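Local coordinates for uncharacterized protein, DUF633, LMOf2365_1472 (Listeria monocytogenes str. 4b F2365, PDB 3GNL), which is uncharacterised but probably methylates N1 of adenine 22 in tRNA, with S-adenosylmethionine as the likely methyl donor, at residues E196-S208 with K220-E232. Residues are numbered along the deposited sequence; the frame is centred on the assembly and turned at random.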
# COMPACT_ATOMS: atom_id res chain seq x y z
N GLU A 196 7.25 17.70 3.65
CA GLU A 196 8.24 16.86 4.33
C GLU A 196 9.63 17.47 4.24
O GLU A 196 10.38 17.41 5.22
CB GLU A 196 8.21 15.39 3.82
CG GLU A 196 6.84 14.64 4.05
CD GLU A 196 6.14 14.86 5.41
OE1 GLU A 196 6.80 15.10 6.42
OE2 GLU A 196 4.91 14.76 5.46
N ALA A 197 10.01 17.99 3.08
CA ALA A 197 11.32 18.60 2.87
C ALA A 197 11.49 19.84 3.77
O ALA A 197 12.59 20.06 4.27
CB ALA A 197 11.52 18.97 1.40
N ASN A 198 10.42 20.58 3.98
CA ASN A 198 10.54 21.75 4.86
C ASN A 198 10.83 21.26 6.27
O ASN A 198 11.69 21.82 6.94
CB ASN A 198 9.24 22.55 4.87
CG ASN A 198 9.05 23.39 3.64
OD1 ASN A 198 9.99 23.65 2.89
ND2 ASN A 198 7.82 23.85 3.43
N THR A 199 10.15 20.20 6.73
CA THR A 199 10.48 19.64 8.03
C THR A 199 11.92 19.14 8.12
O THR A 199 12.61 19.41 9.08
CB THR A 199 9.46 18.60 8.46
OG1 THR A 199 8.25 19.31 8.80
CG2 THR A 199 9.86 17.91 9.74
N TRP A 200 12.40 18.41 7.12
CA TRP A 200 13.78 17.94 7.14
C TRP A 200 14.80 19.09 7.21
O TRP A 200 15.75 18.98 8.00
CB TRP A 200 14.03 17.09 5.88
CG TRP A 200 13.22 15.80 5.87
CD1 TRP A 200 12.85 15.04 6.95
CD2 TRP A 200 12.76 15.12 4.69
NE1 TRP A 200 12.12 13.92 6.50
CE2 TRP A 200 12.05 13.97 5.13
CE3 TRP A 200 12.84 15.40 3.31
CZ2 TRP A 200 11.44 13.08 4.23
CZ3 TRP A 200 12.18 14.50 2.41
CH2 TRP A 200 11.50 13.39 2.90
N GLN A 201 14.58 20.19 6.47
CA GLN A 201 15.48 21.36 6.51
C GLN A 201 15.41 21.95 7.89
O GLN A 201 16.46 22.34 8.44
CB GLN A 201 15.05 22.44 5.52
CG GLN A 201 15.09 21.99 4.07
CD GLN A 201 14.42 22.95 3.09
OE1 GLN A 201 13.75 23.93 3.47
NE2 GLN A 201 14.59 22.67 1.80
N ASN A 202 14.21 22.00 8.47
CA ASN A 202 14.11 22.56 9.82
C ASN A 202 14.87 21.72 10.84
O ASN A 202 15.50 22.26 11.77
CB ASN A 202 12.66 22.75 10.24
CG ASN A 202 11.91 23.81 9.41
OD1 ASN A 202 12.52 24.64 8.76
ND2 ASN A 202 10.59 23.77 9.47
N ILE A 203 14.83 20.39 10.68
CA ILE A 203 15.50 19.51 11.61
C ILE A 203 17.00 19.75 11.49
O ILE A 203 17.69 19.77 12.50
CB ILE A 203 15.18 18.02 11.36
CG1 ILE A 203 13.70 17.76 11.64
CG2 ILE A 203 16.04 17.07 12.25
CD1 ILE A 203 13.27 16.39 11.12
N ILE A 204 17.51 19.84 10.27
CA ILE A 204 18.95 20.12 10.13
C ILE A 204 19.37 21.36 10.89
O ILE A 204 20.40 21.33 11.60
CB ILE A 204 19.37 20.25 8.66
CG1 ILE A 204 19.29 18.86 8.01
CG2 ILE A 204 20.82 20.75 8.56
CD1 ILE A 204 19.40 18.91 6.54
N GLN A 205 18.59 22.42 10.74
CA GLN A 205 18.92 23.69 11.42
C GLN A 205 18.91 23.49 12.95
O GLN A 205 19.85 23.87 13.64
CB GLN A 205 18.02 24.82 10.94
CG GLN A 205 18.00 26.05 11.91
CD GLN A 205 18.18 27.42 11.27
OE1 GLN A 205 19.25 28.05 11.39
NE2 GLN A 205 17.13 27.92 10.64
N THR A 206 17.91 22.78 13.47
CA THR A 206 17.79 22.53 14.91
C THR A 206 19.01 21.76 15.42
O THR A 206 19.58 22.10 16.47
CB THR A 206 16.51 21.77 15.22
OG1 THR A 206 15.41 22.63 14.92
CG2 THR A 206 16.47 21.33 16.66
N ILE A 207 19.45 20.75 14.68
CA ILE A 207 20.58 19.97 15.16
C ILE A 207 21.88 20.77 15.08
O ILE A 207 22.69 20.71 16.02
CB ILE A 207 20.73 18.67 14.33
CG1 ILE A 207 19.52 17.77 14.60
CG2 ILE A 207 22.06 17.94 14.71
CD1 ILE A 207 19.46 16.61 13.61
N SER A 208 22.04 21.50 13.98
CA SER A 208 23.27 22.20 13.63
C SER A 208 23.53 23.30 14.61
O SER A 208 24.70 23.63 14.88
CB SER A 208 23.16 22.80 12.23
OG SER A 208 23.13 21.77 11.25
N LYS A 220 22.80 11.73 10.74
CA LYS A 220 21.37 12.07 10.57
C LYS A 220 21.23 13.26 9.60
O LYS A 220 20.35 13.26 8.71
CB LYS A 220 20.72 12.34 11.93
CG LYS A 220 19.19 12.59 11.92
CD LYS A 220 18.53 12.21 13.28
CE LYS A 220 17.01 11.93 13.10
NZ LYS A 220 16.17 12.21 14.32
N ILE A 221 22.10 14.25 9.74
CA ILE A 221 22.11 15.42 8.87
C ILE A 221 22.40 15.03 7.42
O ILE A 221 21.71 15.47 6.52
CB ILE A 221 23.08 16.52 9.38
CG1 ILE A 221 22.51 17.18 10.65
CG2 ILE A 221 23.40 17.57 8.33
CD1 ILE A 221 23.35 18.34 11.17
N ARG A 222 23.44 14.22 7.21
CA ARG A 222 23.71 13.68 5.88
C ARG A 222 22.48 12.98 5.28
O ARG A 222 22.16 13.22 4.11
CB ARG A 222 24.90 12.73 5.92
CG ARG A 222 26.19 13.41 5.54
CD ARG A 222 27.39 12.44 5.58
NE ARG A 222 27.90 12.29 6.94
CZ ARG A 222 27.81 11.19 7.69
NH1 ARG A 222 27.23 10.08 7.22
NH2 ARG A 222 28.29 11.20 8.91
N GLU A 223 21.82 12.14 6.07
CA GLU A 223 20.61 11.46 5.61
C GLU A 223 19.52 12.48 5.22
O GLU A 223 18.92 12.38 4.15
CB GLU A 223 20.07 10.46 6.62
CG GLU A 223 18.72 9.89 6.13
CD GLU A 223 18.30 8.58 6.77
OE1 GLU A 223 18.12 8.53 8.01
OE2 GLU A 223 18.11 7.59 6.00
N LEU A 224 19.28 13.46 6.08
CA LEU A 224 18.28 14.48 5.78
C LEU A 224 18.65 15.30 4.53
O LEU A 224 17.78 15.64 3.70
CB LEU A 224 18.09 15.41 6.99
CG LEU A 224 17.47 14.75 8.21
CD1 LEU A 224 17.72 15.65 9.43
CD2 LEU A 224 15.98 14.51 8.02
N GLU A 225 19.93 15.65 4.37
CA GLU A 225 20.37 16.34 3.14
C GLU A 225 20.05 15.54 1.88
O GLU A 225 19.63 16.12 0.88
CB GLU A 225 21.86 16.70 3.17
CG GLU A 225 22.18 17.83 4.17
CD GLU A 225 23.68 17.99 4.44
OE1 GLU A 225 24.45 17.02 4.25
OE2 GLU A 225 24.07 19.10 4.87
N HIS A 226 20.25 14.23 1.96
CA HIS A 226 20.00 13.31 0.84
C HIS A 226 18.51 13.30 0.49
O HIS A 226 18.12 13.40 -0.69
CB HIS A 226 20.44 11.88 1.19
CG HIS A 226 20.19 10.85 0.12
ND1 HIS A 226 20.64 10.99 -1.18
CD2 HIS A 226 19.59 9.63 0.18
CE1 HIS A 226 20.30 9.92 -1.88
NE2 HIS A 226 19.66 9.08 -1.08
N LYS A 227 17.68 13.22 1.53
CA LYS A 227 16.25 13.24 1.29
C LYS A 227 15.76 14.56 0.71
O LYS A 227 14.94 14.58 -0.22
CB LYS A 227 15.46 12.91 2.56
CG LYS A 227 15.68 11.50 3.15
CD LYS A 227 14.72 11.37 4.33
CE LYS A 227 15.25 10.53 5.42
NZ LYS A 227 14.55 9.24 5.48
N ILE A 228 16.26 15.68 1.22
CA ILE A 228 15.89 16.98 0.67
C ILE A 228 16.32 17.08 -0.82
O ILE A 228 15.57 17.58 -1.65
CB ILE A 228 16.53 18.16 1.52
CG1 ILE A 228 15.95 18.21 2.93
CG2 ILE A 228 16.43 19.49 0.82
CD1 ILE A 228 16.93 18.93 3.89
N ALA A 229 17.54 16.63 -1.12
CA ALA A 229 18.04 16.65 -2.49
C ALA A 229 17.16 15.80 -3.42
O ALA A 229 16.84 16.24 -4.54
CB ALA A 229 19.50 16.21 -2.53
N LEU A 230 16.69 14.67 -2.92
CA LEU A 230 15.76 13.86 -3.74
C LEU A 230 14.46 14.61 -4.05
O LEU A 230 13.92 14.54 -5.16
CB LEU A 230 15.45 12.53 -3.06
CG LEU A 230 16.57 11.51 -2.96
CD1 LEU A 230 16.22 10.41 -1.97
CD2 LEU A 230 16.86 10.93 -4.37
N VAL A 231 13.89 15.28 -3.06
CA VAL A 231 12.69 16.02 -3.30
C VAL A 231 12.94 17.17 -4.27
O VAL A 231 12.15 17.40 -5.19
CB VAL A 231 12.08 16.58 -1.96
CG1 VAL A 231 10.97 17.58 -2.23
CG2 VAL A 231 11.56 15.42 -1.07
N GLU A 232 14.07 17.87 -4.12
CA GLU A 232 14.38 19.00 -5.01
C GLU A 232 14.53 18.52 -6.44
O GLU A 232 14.09 19.20 -7.36
CB GLU A 232 15.65 19.70 -4.55
CG GLU A 232 15.44 20.44 -3.23
CD GLU A 232 16.68 21.14 -2.69
OE1 GLU A 232 17.82 20.73 -3.01
OE2 GLU A 232 16.51 22.09 -1.91
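Trp-200 lays its indole across the Lys-227 side chain. Lys-227 CB stands over the six-membered ring, 3.8 Å from its centroid and 18° off the normal, a CH-pi contact. Lys-227 CD follows on the same face, 3.7 Å from Trp-200 CZ2. The opposite face lies against its own helix at Glu-196 O and Ala-197 N. Val-231 CG2 meets the ring edge near its plane, and Leu-224 CD2 presses obliquely on Trp-200 CD1 at 3.4 Å. Trp-200 is a knob among Leu-224, Lys-227, Ile-228 and Val-231.

Ile-204 and Ile-228 meet tip to tip, CD1 to CD1 at 3.6 Å. From Ile-204 CG1, anti to the carbonyl carbon, CD1 extends (chi2 168°) into the hole among Ile-221, Leu-224, Glu-225 and Ile-228. Ile-228 fits in return among Ala-197, Trp-200, Gln-201 and Ile-204. Ile-221 CD1 packs on Ile-207 CG2 and Ser-208 OG. Ser-208 OG donates to Ile-204 O (2.8 Å), from above the carbonyl plane.

Phe-176 and Trp-193 also touch Trp-200. No hydrogen bond crosses between the two segments. The segment axes approach to 9.4 Å at 151°, forming an antiparallel helical hairpin with knobs-into-holes packing, consistent with the coiled-coil domain that follows the Rossmann-like domain in TrmK-type tRNA methyltransferases.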